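Local coordinates for protein scribble homolog (Homo sapiens, PDB 6EEY), which is a cell-polarity scaffold whose fourth PDZ domain, the part present here, probably binds C-terminal peptide tails of partners such as the alpha1D-adrenergic receptor, at residues 61-66 with 81-86. The protein carries 1 engineered substitution. Residues are numbered along the deposited sequence; the frame is centred on the assembly and turned at random.
Sequences LRLLEV and QLLRSV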
loop_
_atom_site.group_PDB
_atom_site.type_symbol
_atom_site.label_atom_id
_atom_site.label_comp_id
_atom_site.label_asym_id
_atom_site.label_seq_id
_atom_site.Cartn_x
_atom_site.Cartn_y
_atom_site.Cartn_z
ATOM N N LEU A 61 -2.232 -0.565 -8.617
ATOM C CA LEU A 61 -3.359 -0.362 -7.729
ATOM C C LEU A 61 -3.109 0.823 -6.812
ATOM O O LEU A 61 -1.995 1.042 -6.327
ATOM C CB LEU A 61 -3.607 -1.591 -6.863
ATOM C CG LEU A 61 -4.061 -2.826 -7.624
ATOM C CD1 LEU A 61 -4.274 -3.961 -6.662
ATOM C CD2 LEU A 61 -5.316 -2.584 -8.430
ATOM N N ARG A 62 -4.161 1.593 -6.583
ATOM C CA ARG A 62 -4.173 2.646 -5.583
ATOM C C ARG A 62 -4.379 2.010 -4.218
ATOM O O ARG A 62 -5.271 1.175 -4.048
ATOM C CB ARG A 62 -5.328 3.593 -5.916
ATOM C CG ARG A 62 -5.663 4.667 -4.894
ATOM C CD ARG A 62 -4.768 5.840 -5.064
ATOM N NE ARG A 62 -5.094 6.936 -4.155
ATOM C CZ ARG A 62 -5.814 8.012 -4.456
ATOM N NH1 ARG A 62 -6.353 8.170 -5.659
ATOM N NH2 ARG A 62 -5.980 8.947 -3.534
ATOM N N LEU A 63 -3.542 2.370 -3.257
ATOM C CA LEU A 63 -3.589 1.818 -1.913
ATOM C C LEU A 63 -4.058 2.921 -0.978
ATOM O O LEU A 63 -3.349 3.918 -0.787
ATOM C CB LEU A 63 -2.196 1.345 -1.541
ATOM C CG LEU A 63 -2.073 0.734 -0.166
ATOM C CD1 LEU A 63 -2.940 -0.495 0.002
ATOM C CD2 LEU A 63 -0.619 0.378 0.088
ATOM N N LEU A 64 -5.256 2.760 -0.419
ATOM C CA LEU A 64 -5.874 3.779 0.416
ATOM C C LEU A 64 -5.666 3.556 1.904
ATOM O O LEU A 64 -5.543 4.531 2.657
ATOM C CB LEU A 64 -7.374 3.858 0.155
ATOM C CG LEU A 64 -7.776 4.353 -1.231
ATOM C CD1 LEU A 64 -9.256 4.186 -1.462
ATOM C CD2 LEU A 64 -7.403 5.815 -1.419
ATOM N N GLU A 65 -5.643 2.309 2.349
ATOM C CA GLU A 65 -5.525 1.996 3.754
ATOM C C GLU A 65 -4.749 0.704 3.889
ATOM O O GLU A 65 -4.810 -0.168 3.016
ATOM C CB GLU A 65 -6.871 1.767 4.447
ATOM C CG GLU A 65 -7.784 2.955 4.402
ATOM C CD GLU A 65 -9.071 2.778 5.188
ATOM O OE1 GLU A 65 -9.786 3.786 5.345
ATOM O OE2 GLU A 65 -9.371 1.669 5.653
ATOM N N VAL A 66 -4.061 0.578 5.008
ATOM C CA VAL A 66 -3.425 -0.665 5.423
ATOM C C VAL A 66 -3.890 -0.910 6.842
ATOM O O VAL A 66 -3.800 -0.017 7.686
ATOM C CB VAL A 66 -1.893 -0.547 5.373
ATOM C CG1 VAL A 66 -1.223 -1.809 5.888
ATOM C CG2 VAL A 66 -1.426 -0.283 3.960
ATOM N N GLN A 81 6.115 0.962 6.993
ATOM C CA GLN A 81 6.001 0.328 8.295
ATOM C C GLN A 81 4.638 -0.322 8.488
ATOM O O GLN A 81 4.552 -1.419 9.045
ATOM C CB GLN A 81 6.284 1.341 9.398
ATOM C CG GLN A 81 6.094 0.762 10.794
ATOM C CD GLN A 81 6.947 -0.470 11.040
ATOM O OE1 GLN A 81 8.170 -0.421 10.917
ATOM N NE2 GLN A 81 6.300 -1.590 11.380
ATOM N N LEU A 82 3.563 0.326 8.049
ATOM C CA LEU A 82 2.255 -0.314 8.125
ATOM C C LEU A 82 2.250 -1.607 7.330
ATOM O O LEU A 82 1.658 -2.596 7.756
ATOM C CB LEU A 82 1.155 0.627 7.650
ATOM C CG LEU A 82 0.702 1.648 8.688
ATOM C CD1 LEU A 82 -0.118 2.726 8.024
ATOM C CD2 LEU A 82 -0.101 0.980 9.794
ATOM N N LEU A 83 2.902 -1.615 6.171
ATOM C CA LEU A 83 2.956 -2.813 5.338
ATOM C C LEU A 83 3.810 -3.906 5.954
ATOM O O LEU A 83 3.768 -5.039 5.463
ATOM C CB LEU A 83 3.449 -2.449 3.944
ATOM C CG LEU A 83 2.468 -1.619 3.118
ATOM C CD1 LEU A 83 3.158 -0.965 1.939
ATOM C CD2 LEU A 83 1.314 -2.489 2.650
ATOM N N ARG A 84 4.554 -3.600 7.017
ATOM C CA ARG A 84 5.371 -4.560 7.749
ATOM C C ARG A 84 4.779 -4.895 9.109
ATOM O O ARG A 84 5.447 -5.518 9.934
ATOM C CB ARG A 84 6.802 -4.047 7.887
ATOM C CG ARG A 84 7.466 -3.918 6.528
ATOM C CD ARG A 84 8.712 -3.056 6.561
ATOM N NE ARG A 84 9.770 -3.606 7.404
ATOM C CZ ARG A 84 10.768 -4.376 6.968
ATOM N NH1 ARG A 84 11.686 -4.805 7.827
ATOM N NH2 ARG A 84 10.851 -4.723 5.691
ATOM N N SER A 85 3.530 -4.551 9.340
ATOM C CA SER A 85 2.881 -4.824 10.606
ATOM C C SER A 85 2.914 -6.315 10.889
ATOM O O SER A 85 2.753 -7.147 9.995
ATOM C CB SER A 85 1.417 -4.383 10.562
ATOM O OG SER A 85 1.283 -2.986 10.374
ATOM N N VAL A 86 3.072 -6.658 12.157
ATOM C CA VAL A 86 3.050 -8.057 12.517
ATOM C C VAL A 86 1.638 -8.607 12.343
ATOM O O VAL A 86 0.640 -7.876 12.267
ATOM C CB VAL A 86 3.594 -8.328 13.930
ATOM C CG1 VAL A 86 5.007 -7.784 14.072
ATOM C CG2 VAL A 86 2.685 -7.742 14.959
#
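V66 packs its two methyl branches against L82 and L83 in the last turn of helix 76-83. CG1 lies beside L82, 3.8 Å from L82 CB and 3.5 Å from L82 O, so it covers the backbone carbonyl as well as the start of the side chain. CG2 stands 3.8 Å from L83 CD2, the V66 and L83 side chains crossing at roughly a right angle. A chi1 of 176° sets V66 CG1 anti to the backbone N, on the L82 side, and leaves CG2 beside that N, facing L83 CD2. L83 CD2 also reaches L63, three residues before V66 on the strand, where L63 CD2 is a looser neighbour at 4.3 Å. In this PDZ fold, helix 76-83 packs on the core of the curled antiparallel sheet; as in other PDZ domains, this helix and strand 19-23 probably flank the peptide groove, and L83 touches I19 and I21 of that strand, while L63 meets I21, V92 and V94. A classic beta bulge, with L64 and E65 both facing L93, adds a residue to the strand, consistent with L63 and V66 both turning inward although three apart. Beside V66, L82 O is gripped twice: S85 N donates at 3.1 Å and S85 OG at 2.7 Å. Both donors come from one face of the carbonyl plane, the hydroxyl tilted 23° from it. S85 O in turn accepts a hydrogen bond from K11 NZ.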